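Local structure of F420-reducing hydrogenase, subunit beta (Methanothermobacter marburgensis, 4OMF) at residues 127-132 against 201-206; 205-210 against 217-222. The protein carries the flavin and an iron-sulfur cluster of an F420-reducing hydrogenase, and probably passes electrons derived from hydrogen to coenzyme F420. All coordinates share one frame; numbering follows the deposited sequence.

Reading from the N terminus, the first strand these contacts use is 126-132, in the middle of the large mixed sheet. After 68 intervening residues, which include a helix and the separate three-stranded sheet, the chain returns at 201-206, and contact 1 closes this long loop with a parallel pairing. Contact 2 begins where contact 1 ends: V205 and S206 serve both, and six residues after 210 the chain comes back, and 217-222 pairs with it as a hairpin. The loops therefore follow one another without nesting, and strand 205-208 sits between a parallel and an antiparallel neighbour. Probable bonds G131 O to T207 N and D204 O to R222 N knit the two contacts together, and both reach the flavin.

Contact 1 of 2, residues 127-132 against 201-206; sequences KLLVGI and ELADVS. With KEN (N,N-dimethylmethanamine), chain P; FAD (flavin-adenine dinucleotide), chain R.
V205 O is gripped twice from strand 126-132: the G131 amide N binds it at 2.8 Å, nearly straight (168°), while V130 CA approaches with a CA-H...O contact. This is parallel pairing inside the mixed sheet; just before strand 205-208 begins, D204 pairs with L129 through both its backbone N and its carboxylate. D204 N bonds L129 O at 2.9 Å, and the carboxylate, its CG anti to the carbonyl carbon (chi1 -69°), folds back so that OD2 meets the L129 amide N, although OD2 is less surely placed. OD1 is held by R110 and T223, in the pocket where N,N-dimethylmethanamine is bound. Were D204 replaced by an alanine, the L129 amide would probably lose its mate and R110 a carboxylate to pair with. V205 N, buried here, has no hydrogen-bond partner; L129 O is 3.6 Å away and takes the D204 amide. A203 CB lies 3.4 Å from G131 N, and a side chain at 131 would collide with that methyl. L129 CD2 touches A203 CB at 4.2 Å, its other neighbours including T106 and I109 of helix 103-114. The strand finishes at the flavin, where I132 CD1 lies 3.8 Å from FAD O3'.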
ATOM      1  N   LYS C 127     -19.795  11.758  26.692  1.00 20.71           N
ATOM      2  CA  LYS C 127     -20.345  12.372  27.904  1.00 21.09           C
ATOM      3  C   LYS C 127     -19.775  11.765  29.194  1.00 24.00           C
ATOM      4  O   LYS C 127     -19.823  12.376  30.258  1.00 25.61           O
ATOM      5  CB  LYS C 127     -21.870  12.257  27.931  1.00 21.61           C
ATOM      6  CG  LYS C 127     -22.558  12.879  26.711  1.00 25.22           C
ATOM      7  CD  LYS C 127     -22.255  14.372  26.572  1.00 24.85           C
ATOM      8  CE  LYS C 127     -22.883  14.952  25.292  1.00 26.16           C
ATOM      9  NZ  LYS C 127     -22.509  16.385  25.131  1.00 30.39           N
ATOM     10  N   LEU C 128     -19.248  10.552  29.099  1.00 21.66           N
ATOM     11  CA  LEU C 128     -18.664   9.904  30.273  1.00 19.15           C
ATOM     12  C   LEU C 128     -17.529   8.996  29.864  1.00 21.39           C
ATOM     13  O   LEU C 128     -17.732   7.996  29.165  1.00 20.26           O
ATOM     14  CB  LEU C 128     -19.712   9.105  31.027  1.00 18.05           C
ATOM     15  CG  LEU C 128     -19.253   8.255  32.212  1.00 19.73           C
ATOM     16  CD1 LEU C 128     -18.694   9.124  33.315  1.00 22.88           C
ATOM     17  CD2 LEU C 128     -20.415   7.450  32.696  1.00 22.27           C
ATOM     18  N   LEU C 129     -16.332   9.346  30.295  1.00 19.76           N
ATOM     19  CA  LEU C 129     -15.162   8.532  29.996  1.00 18.85           C
ATOM     20  C   LEU C 129     -14.669   7.932  31.300  1.00 20.10           C
ATOM     21  O   LEU C 129     -14.085   8.632  32.117  1.00 19.88           O
ATOM     22  CB  LEU C 129     -14.076   9.374  29.313  1.00 19.98           C
ATOM     23  CG  LEU C 129     -12.932   8.725  28.515  1.00 22.50           C
ATOM     24  CD1 LEU C 129     -11.953   9.799  28.024  1.00 23.70           C
ATOM     25  CD2 LEU C 129     -12.185   7.681  29.314  1.00 22.73           C
ATOM     26  N   VAL C 130     -14.909   6.634  31.501  1.00 18.53           N
ATOM     27  CA  VAL C 130     -14.452   5.981  32.729  1.00 17.13           C
ATOM     28  C   VAL C 130     -13.075   5.372  32.485  1.00 18.38           C
ATOM     29  O   VAL C 130     -12.914   4.541  31.611  1.00 17.49           O
ATOM     30  CB  VAL C 130     -15.432   4.872  33.225  1.00 19.90           C
ATOM     31  CG1 VAL C 130     -14.973   4.336  34.588  1.00 19.67           C
ATOM     32  CG2 VAL C 130     -16.867   5.418  33.341  1.00 19.05           C
ATOM     33  N   GLY C 131     -12.086   5.773  33.268  1.00 18.84           N
ATOM     34  CA  GLY C 131     -10.746   5.242  33.085  1.00 17.76           C
ATOM     35  C   GLY C 131     -10.506   4.104  34.055  1.00 16.63           C
ATOM     36  O   GLY C 131     -11.026   4.138  35.168  1.00 20.41           O
ATOM     37  N   ILE C 132      -9.756   3.087  33.642  1.00 19.02           N
ATOM     38  CA  ILE C 132      -9.367   2.046  34.593  1.00 17.28           C
ATOM     39  C   ILE C 132      -7.847   2.010  34.695  1.00 17.61           C
ATOM     40  O   ILE C 132      -7.160   2.320  33.729  1.00 21.13           O
ATOM     41  CB  ILE C 132      -9.938   0.663  34.222  1.00 19.32           C
ATOM     42  CG1 ILE C 132      -9.640   0.296  32.768  1.00 18.20           C
ATOM     43  CG2 ILE C 132     -11.463   0.639  34.457  1.00 20.68           C
ATOM     44  CD1 ILE C 132     -10.159  -1.103  32.382  1.00 14.87           C
ATOM     45  N   GLU C 201      -5.144   9.396  34.397  1.00 20.54           N
ATOM     46  CA  GLU C 201      -5.223  10.764  34.880  1.00 19.10           C
ATOM     47  C   GLU C 201      -6.141  11.678  34.081  1.00 23.31           C
ATOM     48  O   GLU C 201      -6.533  12.722  34.585  1.00 22.40           O
ATOM     49  CB  GLU C 201      -3.820  11.372  34.913  1.00 21.44           C
ATOM     50  CG  GLU C 201      -2.889  10.640  35.883  1.00 20.38           C
ATOM     51  CD  GLU C 201      -1.447  11.114  35.819  1.00 33.24           C
ATOM     52  OE1 GLU C 201      -1.225  12.294  35.465  1.00 36.02           O
ATOM     53  OE2 GLU C 201      -0.538  10.302  36.126  1.00 31.99           O
ATOM     54  N   LEU C 202      -6.478  11.313  32.843  1.00 19.36           N
ATOM     55  CA  LEU C 202      -7.265  12.220  32.014  1.00 20.23           C
ATOM     56  C   LEU C 202      -8.734  11.794  31.893  1.00 22.51           C
ATOM     57  O   LEU C 202      -9.504  12.408  31.155  1.00 18.29           O
ATOM     58  CB  LEU C 202      -6.632  12.346  30.614  1.00 21.90           C
ATOM     59  CG  LEU C 202      -5.198  12.918  30.642  1.00 21.72           C
ATOM     60  CD1 LEU C 202      -4.547  12.972  29.256  1.00 25.71           C
ATOM     61  CD2 LEU C 202      -5.188  14.287  31.279  1.00 27.37           C
ATOM     62  N   ALA C 203      -9.127  10.742  32.613  1.00 21.90           N
ATOM     63  CA  ALA C 203     -10.497  10.250  32.531  1.00 18.97           C
ATOM     64  C   ALA C 203     -11.444  11.150  33.327  1.00 18.14           C
ATOM     65  O   ALA C 203     -10.998  11.926  34.173  1.00 18.35           O
ATOM     66  CB  ALA C 203     -10.589   8.810  33.049  1.00 18.49           C
ATOM     67  N   ASP C 204     -12.743  11.031  33.084  1.00 19.83           N
ATOM     68  CA  ASP C 204     -13.707  11.745  33.919  1.00 19.52           C
ATOM     69  C   ASP C 204     -13.709  11.224  35.361  1.00 17.17           C
ATOM     70  O   ASP C 204     -13.758  12.012  36.308  1.00 19.39           O
ATOM     71  CB  ASP C 204     -15.103  11.626  33.355  1.00 19.39           C
ATOM     72  CG  ASP C 204     -15.270  12.385  32.060  1.00 23.46           C
ATOM     73  OD1 ASP C 204     -14.781  13.537  31.970  1.00 25.42           O
ATOM     74  OD2 ASP C 204     -15.904  11.837  31.148  1.00 23.03           O
ATOM     75  N   VAL C 205     -13.742   9.896  35.486  1.00 22.72           N
ATOM     76  CA  VAL C 205     -13.670   9.156  36.755  1.00 21.90           C
ATOM     77  C   VAL C 205     -12.720   8.013  36.487  1.00 22.28           C
ATOM     78  O   VAL C 205     -12.827   7.392  35.430  1.00 22.24           O
ATOM     79  CB  VAL C 205     -15.019   8.534  37.182  1.00 28.70           C
ATOM     80  CG1 VAL C 205     -14.965   8.060  38.626  1.00 25.57           C
ATOM     81  CG2 VAL C 205     -16.151   9.464  36.958  1.00 40.55           C
ATOM     82  N   SER C 206     -11.823   7.714  37.423  1.00 20.96           N
ATOM     83  CA  SER C 206     -10.870   6.621  37.235  1.00 19.35           C
ATOM     84  C   SER C 206     -11.038   5.570  38.335  1.00 18.18           C
ATOM     85  O   SER C 206     -11.284   5.917  39.487  1.00 22.92           O
ATOM     86  CB  SER C 206      -9.432   7.154  37.239  1.00 20.51           C
ATOM     87  OG  SER C 206      -9.248   8.224  36.320  1.00 19.92           O
TER
HETATM   88  CA1 KEN P 403     -15.878  15.462  30.153  1.00 39.06           C
HETATM   89  CB1 KEN P 403     -15.773  15.471  27.642  1.00 45.87           C
HETATM   90  CC1 KEN P 403     -15.717  13.311  28.827  1.00 30.60           C
HETATM   91  NE1 KEN P 403     -16.255  14.728  28.868  1.00 43.21           N
HETATM   92  PA  FAD R 405     -16.428  -4.253  35.864  1.00 21.12           P
HETATM   93  O1A FAD R 405     -15.822  -5.615  36.081  1.00 20.55           O
HETATM   94  O2A FAD R 405     -17.830  -3.902  36.268  1.00 22.67           O
HETATM   95  O5B FAD R 405     -16.297  -3.923  34.311  1.00 21.12           O
HETATM   96  C5B FAD R 405     -14.972  -4.014  33.769  1.00 21.81           C
HETATM   97  C4B FAD R 405     -14.930  -3.140  32.514  1.00 23.30           C
HETATM   98  O4B FAD R 405     -13.606  -3.157  31.977  1.00 24.29           O
HETATM   99  C3B FAD R 405     -15.872  -3.696  31.453  1.00 24.79           C
HETATM  100  O3B FAD R 405     -16.715  -2.671  30.905  1.00 21.05           O
HETATM  101  C2B FAD R 405     -14.920  -4.207  30.380  1.00 25.17           C
HETATM  102  O2B FAD R 405     -15.483  -4.024  29.072  1.00 29.28           O
HETATM  103  C1B FAD R 405     -13.673  -3.365  30.576  1.00 19.96           C
HETATM  104  N9A FAD R 405     -12.485  -4.104  30.115  1.00 18.57           N
HETATM  105  C8A FAD R 405     -12.130  -5.342  30.503  1.00 19.52           C
HETATM  106  N7A FAD R 405     -10.977  -5.719  29.901  1.00 17.65           N
HETATM  107  C5A FAD R 405     -10.595  -4.680  29.108  1.00 18.43           C
HETATM  108  C6A FAD R 405      -9.474  -4.421  28.175  1.00 22.65           C
HETATM  109  N6A FAD R 405      -8.514  -5.355  27.945  1.00 21.71           N
HETATM  110  N1A FAD R 405      -9.448  -3.222  27.571  1.00 20.14           N
HETATM  111  C2A FAD R 405     -10.408  -2.290  27.752  1.00 21.72           C
HETATM  112  N3A FAD R 405     -11.469  -2.457  28.577  1.00 21.49           N
HETATM  113  C4A FAD R 405     -11.593  -3.622  29.262  1.00 20.42           C
HETATM  114  N1  FAD R 405      -6.422  -2.295  38.072  1.00 21.47           N
HETATM  115  C2  FAD R 405      -5.503  -1.783  38.985  1.00 20.74           C
HETATM  116  O2  FAD R 405      -5.895  -1.491  40.132  1.00 22.08           O
HETATM  117  N3  FAD R 405      -4.174  -1.657  38.606  1.00 19.91           N
HETATM  118  C4  FAD R 405      -3.765  -1.981  37.329  1.00 22.00           C
HETATM  119  O4  FAD R 405      -2.564  -1.815  37.018  1.00 20.32           O
HETATM  120  C4X FAD R 405      -4.482  -3.060  36.687  1.00 22.69           C
HETATM  121  N5  FAD R 405      -3.951  -3.473  35.363  1.00 19.24           N
HETATM  122  C5X FAD R 405      -4.980  -3.453  34.315  1.00 21.18           C
HETATM  123  C6  FAD R 405      -4.513  -3.778  33.031  1.00 18.08           C
HETATM  124  C7  FAD R 405      -5.426  -4.005  31.994  1.00 19.78           C
HETATM  125  C7M FAD R 405      -4.930  -4.346  30.595  1.00 19.56           C
HETATM  126  C8  FAD R 405      -6.788  -3.919  32.276  1.00 19.24           C
HETATM  127  C8M FAD R 405      -7.875  -4.148  31.243  1.00 20.29           C
HETATM  128  C9  FAD R 405      -7.264  -3.608  33.568  1.00 19.54           C
HETATM  129  C9A FAD R 405      -6.357  -3.463  34.625  1.00 19.92           C
HETATM  130  N10 FAD R 405      -6.819  -3.051  35.902  1.00 19.58           N
HETATM  131  C10 FAD R 405      -5.947  -2.973  36.973  1.00 21.69           C
HETATM  132  C1' FAD R 405      -8.207  -2.624  36.168  1.00 20.57           C
HETATM  133  C2' FAD R 405      -9.102  -3.712  36.702  1.00 21.20           C
HETATM  134  O2' FAD R 405      -8.651  -4.972  36.500  1.00 21.08           O
HETATM  135  C3' FAD R 405     -10.410  -3.475  36.475  1.00 20.94           C
HETATM  136  O3' FAD R 405     -10.775  -3.629  35.179  1.00 22.09           O
HETATM  137  C4' FAD R 405     -11.016  -2.260  37.157  1.00 19.98           C
HETATM  138  O4' FAD R 405     -10.762  -2.255  38.578  1.00 23.63           O
HETATM  139  C5' FAD R 405     -12.520  -2.170  36.882  1.00 19.12           C
HETATM  140  O5' FAD R 405     -13.210  -3.124  37.675  1.00 20.17           O
HETATM  141  P   FAD R 405     -14.782  -2.995  37.945  1.00 21.05           P
HETATM  142  O1P FAD R 405     -15.028  -1.575  38.404  1.00 21.39           O
HETATM  143  O2P FAD R 405     -15.233  -4.116  38.834  1.00 20.62           O
HETATM  144  O3P FAD R 405     -15.406  -3.136  36.448  1.00 22.88           O

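Contact 2 of 2, residues 205-210 against 217-222; sequences VSTGSV and STVITR. With FAD (flavin-adenine dinucleotide), chain R.
Strands 205-208 and 217-221 form a beta hairpin, their axes 4.7 Å apart at closest and 167° from parallel; S206 and I220 form a hydrogen-bonded pair, each N donating to the other's O at 2.8 Å, and T218 N donates to G208 O at 2.9 Å, with a weak return bond from G208 N. S206 OG, which also bonds A200 O, accepts R222 NE at 2.9 Å in the guanidinium plane, almost straight (174°). I220 CG2 sits over one guanidinium face, 3.6 Å above its centre, and NH1 and NH2 bond carbonyls of L3, T5 and V199, fixing its rotation. T218 OG1 donates to V210 O at 2.8 Å from above the carbonyl plane. S209 N (2.9 Å, bent) and V210 N (3.1 Å, straighter at 163°) both donate to FAD O2 and would probably stabilise negative charge at the N1-C2-O2 side of the flavin; G208 leaves room for that oxygen. One water links T207 OG1 and S217 OG, also bonded to G26 N, to FAD O4' and O1P. V205 and V219 meet through their CG1 methyls. T207 and V219 pack against I28 of helix 28-39, T218 and I220 touch I9 of strand 8-14, and V210 rests on helix 251-275.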
ATOM      1  N   VAL C 205     -13.742   9.896  35.486  1.00 22.72           N
ATOM      2  CA  VAL C 205     -13.670   9.156  36.755  1.00 21.90           C
ATOM      3  C   VAL C 205     -12.720   8.013  36.487  1.00 22.28           C
ATOM      4  O   VAL C 205     -12.827   7.392  35.430  1.00 22.24           O
ATOM      5  CB  VAL C 205     -15.019   8.534  37.182  1.00 28.70           C
ATOM      6  CG1 VAL C 205     -14.965   8.060  38.626  1.00 25.57           C
ATOM      7  CG2 VAL C 205     -16.151   9.464  36.958  1.00 40.55           C
ATOM      8  N   SER C 206     -11.823   7.714  37.423  1.00 20.96           N
ATOM      9  CA  SER C 206     -10.870   6.621  37.235  1.00 19.35           C
ATOM     10  C   SER C 206     -11.038   5.570  38.335  1.00 18.18           C
ATOM     11  O   SER C 206     -11.284   5.917  39.487  1.00 22.92           O
ATOM     12  CB  SER C 206      -9.432   7.154  37.239  1.00 20.51           C
ATOM     13  OG  SER C 206      -9.248   8.224  36.320  1.00 19.92           O
ATOM     14  N   THR C 207     -10.912   4.289  37.998  1.00 19.57           N
ATOM     15  CA  THR C 207     -11.131   3.280  39.022  1.00 18.96           C
ATOM     16  C   THR C 207     -10.229   2.059  38.832  1.00 20.14           C
ATOM     17  O   THR C 207      -9.797   1.752  37.722  1.00 20.40           O
ATOM     18  CB  THR C 207     -12.655   2.887  39.061  1.00 23.76           C
ATOM     19  OG1 THR C 207     -12.930   1.989  40.145  1.00 21.74           O
ATOM     20  CG2 THR C 207     -13.085   2.250  37.749  1.00 20.93           C
ATOM     21  N   GLY C 208      -9.921   1.394  39.941  1.00 19.76           N
ATOM     22  CA  GLY C 208      -9.093   0.200  39.925  1.00 18.88           C
ATOM     23  C   GLY C 208      -9.191  -0.500  41.264  1.00 23.46           C
ATOM     24  O   GLY C 208      -9.912  -0.053  42.153  1.00 21.63           O
ATOM     25  N   SER C 209      -8.467  -1.602  41.415  1.00 24.45           N
ATOM     26  CA  SER C 209      -8.543  -2.367  42.655  1.00 23.43           C
ATOM     27  C   SER C 209      -7.563  -1.854  43.689  1.00 24.01           C
ATOM     28  O   SER C 209      -7.822  -1.936  44.894  1.00 25.78           O
ATOM     29  CB  SER C 209      -8.270  -3.856  42.402  1.00 24.06           C
ATOM     30  OG  SER C 209      -6.983  -4.033  41.833  1.00 30.09           O
ATOM     31  N   VAL C 210      -6.420  -1.354  43.227  1.00 24.82           N
ATOM     32  CA  VAL C 210      -5.329  -1.015  44.142  1.00 22.78           C
ATOM     33  C   VAL C 210      -5.722   0.043  45.165  1.00 25.91           C
ATOM     34  O   VAL C 210      -6.263   1.092  44.820  1.00 25.09           O
ATOM     35  CB  VAL C 210      -4.092  -0.553  43.365  1.00 24.14           C
ATOM     36  CG1 VAL C 210      -3.020  -0.031  44.316  1.00 24.67           C
ATOM     37  CG2 VAL C 210      -3.561  -1.717  42.534  1.00 25.39           C
ATOM     38  N   SER C 217     -13.381  -1.028  45.138  1.00 22.20           N
ATOM     39  CA  SER C 217     -12.579  -0.270  44.164  1.00 19.67           C
ATOM     40  C   SER C 217     -12.176   1.090  44.701  1.00 20.63           C
ATOM     41  O   SER C 217     -12.939   1.715  45.434  1.00 23.98           O
ATOM     42  CB  SER C 217     -13.346  -0.045  42.865  1.00 20.59           C
ATOM     43  OG  SER C 217     -13.586  -1.248  42.174  1.00 23.40           O
ATOM     44  N   THR C 218     -11.004   1.564  44.286  1.00 21.55           N
ATOM     45  CA  THR C 218     -10.564   2.923  44.580  1.00 23.50           C
ATOM     46  C   THR C 218     -11.000   3.827  43.433  1.00 24.30           C
ATOM     47  O   THR C 218     -10.602   3.624  42.279  1.00 23.56           O
ATOM     48  CB  THR C 218      -9.046   2.983  44.775  1.00 27.01           C
ATOM     49  OG1 THR C 218      -8.665   2.060  45.808  1.00 26.87           O
ATOM     50  CG2 THR C 218      -8.607   4.388  45.139  1.00 25.43           C
ATOM     51  N   VAL C 219     -11.854   4.799  43.755  1.00 21.94           N
ATOM     52  CA  VAL C 219     -12.536   5.618  42.748  1.00 23.32           C
ATOM     53  C   VAL C 219     -12.103   7.075  42.846  1.00 20.15           C
ATOM     54  O   VAL C 219     -12.331   7.733  43.857  1.00 24.52           O
ATOM     55  CB  VAL C 219     -14.072   5.557  42.919  1.00 24.21           C
ATOM     56  CG1 VAL C 219     -14.775   6.396  41.854  1.00 22.87           C
ATOM     57  CG2 VAL C 219     -14.560   4.119  42.868  1.00 21.37           C
ATOM     58  N   ILE C 220     -11.499   7.565  41.777  1.00 23.03           N
ATOM     59  CA  ILE C 220     -10.976   8.926  41.726  1.00 21.64           C
ATOM     60  C   ILE C 220     -11.854   9.752  40.792  1.00 24.04           C
ATOM     61  O   ILE C 220     -11.872   9.486  39.591  1.00 24.38           O
ATOM     62  CB  ILE C 220      -9.532   8.926  41.198  1.00 22.26           C
ATOM     63  CG1 ILE C 220      -8.608   8.137  42.131  1.00 25.88           C
ATOM     64  CG2 ILE C 220      -9.030  10.355  41.039  1.00 22.91           C
ATOM     65  CD1 ILE C 220      -7.249   7.840  41.505  1.00 25.82           C
ATOM     66  N   THR C 221     -12.606  10.722  41.321  1.00 24.63           N
ATOM     67  CA  THR C 221     -13.387  11.591  40.435  1.00 20.69           C
ATOM     68  C   THR C 221     -12.519  12.780  40.041  1.00 21.69           C
ATOM     69  O   THR C 221     -11.740  13.272  40.849  1.00 23.89           O
ATOM     70  CB  THR C 221     -14.712  12.087  41.079  1.00 23.00           C
ATOM     71  OG1 THR C 221     -14.440  12.692  42.336  1.00 27.81           O
ATOM     72  CG2 THR C 221     -15.670  10.923  41.299  1.00 29.00           C
ATOM     73  N   ARG C 222     -12.637  13.232  38.794  1.00 22.65           N
ATOM     74  CA  ARG C 222     -11.724  14.240  38.278  1.00 19.85           C
ATOM     75  C   ARG C 222     -12.423  15.446  37.642  1.00 21.38           C
ATOM     76  O   ARG C 222     -12.196  16.588  38.057  1.00 26.33           O
ATOM     77  CB  ARG C 222     -10.760  13.608  37.251  1.00 20.98           C
ATOM     78  CG  ARG C 222      -9.986  12.384  37.753  1.00 22.18           C
ATOM     79  CD  ARG C 222      -8.913  11.928  36.740  1.00 20.10           C
ATOM     80  NE  ARG C 222      -8.165  10.758  37.220  1.00 22.92           N
ATOM     81  CZ  ARG C 222      -7.092  10.823  38.002  1.00 25.65           C
ATOM     82  NH1 ARG C 222      -6.614  12.004  38.414  1.00 22.24           N
ATOM     83  NH2 ARG C 222      -6.485   9.700  38.380  1.00 24.68           N
TER
HETATM   84  PA  FAD R 405     -16.428  -4.253  35.864  1.00 21.12           P
HETATM   85  O1A FAD R 405     -15.822  -5.615  36.081  1.00 20.55           O
HETATM   86  O2A FAD R 405     -17.830  -3.902  36.268  1.00 22.67           O
HETATM   87  O5B FAD R 405     -16.297  -3.923  34.311  1.00 21.12           O
HETATM   88  C5B FAD R 405     -14.972  -4.014  33.769  1.00 21.81           C
HETATM   89  C4B FAD R 405     -14.930  -3.140  32.514  1.00 23.30           C
HETATM   90  O4B FAD R 405     -13.606  -3.157  31.977  1.00 24.29           O
HETATM   91  C3B FAD R 405     -15.872  -3.696  31.453  1.00 24.79           C
HETATM   92  O3B FAD R 405     -16.715  -2.671  30.905  1.00 21.05           O
HETATM   93  C2B FAD R 405     -14.920  -4.207  30.380  1.00 25.17           C
HETATM   94  O2B FAD R 405     -15.483  -4.024  29.072  1.00 29.28           O
HETATM   95  C1B FAD R 405     -13.673  -3.365  30.576  1.00 19.96           C
HETATM   96  N9A FAD R 405     -12.485  -4.104  30.115  1.00 18.57           N
HETATM   97  C8A FAD R 405     -12.130  -5.342  30.503  1.00 19.52           C
HETATM   98  N7A FAD R 405     -10.977  -5.719  29.901  1.00 17.65           N
HETATM   99  C5A FAD R 405     -10.595  -4.680  29.108  1.00 18.43           C
HETATM  100  C6A FAD R 405      -9.474  -4.421  28.175  1.00 22.65           C
HETATM  101  N6A FAD R 405      -8.514  -5.355  27.945  1.00 21.71           N
HETATM  102  N1A FAD R 405      -9.448  -3.222  27.571  1.00 20.14           N
HETATM  103  C2A FAD R 405     -10.408  -2.290  27.752  1.00 21.72           C
HETATM  104  N3A FAD R 405     -11.469  -2.457  28.577  1.00 21.49           N
HETATM  105  C4A FAD R 405     -11.593  -3.622  29.262  1.00 20.42           C
HETATM  106  N1  FAD R 405      -6.422  -2.295  38.072  1.00 21.47           N
HETATM  107  C2  FAD R 405      -5.503  -1.783  38.985  1.00 20.74           C
HETATM  108  O2  FAD R 405      -5.895  -1.491  40.132  1.00 22.08           O
HETATM  109  N3  FAD R 405      -4.174  -1.657  38.606  1.00 19.91           N
HETATM  110  C4  FAD R 405      -3.765  -1.981  37.329  1.00 22.00           C
HETATM  111  O4  FAD R 405      -2.564  -1.815  37.018  1.00 20.32           O
HETATM  112  C4X FAD R 405      -4.482  -3.060  36.687  1.00 22.69           C
HETATM  113  N5  FAD R 405      -3.951  -3.473  35.363  1.00 19.24           N
HETATM  114  C5X FAD R 405      -4.980  -3.453  34.315  1.00 21.18           C
HETATM  115  C6  FAD R 405      -4.513  -3.778  33.031  1.00 18.08           C
HETATM  116  C7  FAD R 405      -5.426  -4.005  31.994  1.00 19.78           C
HETATM  117  C7M FAD R 405      -4.930  -4.346  30.595  1.00 19.56           C
HETATM  118  C8  FAD R 405      -6.788  -3.919  32.276  1.00 19.24           C
HETATM  119  C8M FAD R 405      -7.875  -4.148  31.243  1.00 20.29           C
HETATM  120  C9  FAD R 405      -7.264  -3.608  33.568  1.00 19.54           C
HETATM  121  C9A FAD R 405      -6.357  -3.463  34.625  1.00 19.92           C
HETATM  122  N10 FAD R 405      -6.819  -3.051  35.902  1.00 19.58           N
HETATM  123  C10 FAD R 405      -5.947  -2.973  36.973  1.00 21.69           C
HETATM  124  C1' FAD R 405      -8.207  -2.624  36.168  1.00 20.57           C
HETATM  125  C2' FAD R 405      -9.102  -3.712  36.702  1.00 21.20           C
HETATM  126  O2' FAD R 405      -8.651  -4.972  36.500  1.00 21.08           O
HETATM  127  C3' FAD R 405     -10.410  -3.475  36.475  1.00 20.94           C
HETATM  128  O3' FAD R 405     -10.775  -3.629  35.179  1.00 22.09           O
HETATM  129  C4' FAD R 405     -11.016  -2.260  37.157  1.00 19.98           C
HETATM  130  O4' FAD R 405     -10.762  -2.255  38.578  1.00 23.63           O
HETATM  131  C5' FAD R 405     -12.520  -2.170  36.882  1.00 19.12           C
HETATM  132  O5' FAD R 405     -13.210  -3.124  37.675  1.00 20.17           O
HETATM  133  P   FAD R 405     -14.782  -2.995  37.945  1.00 21.05           P
HETATM  134  O1P FAD R 405     -15.028  -1.575  38.404  1.00 21.39           O
HETATM  135  O2P FAD R 405     -15.233  -4.116  38.834  1.00 20.62           O
HETATM  136  O3P FAD R 405     -15.406  -3.136  36.448  1.00 22.88           O
HETATM  137  O   HOH W   1     -12.815  -0.597  39.689  1.00 21.75           O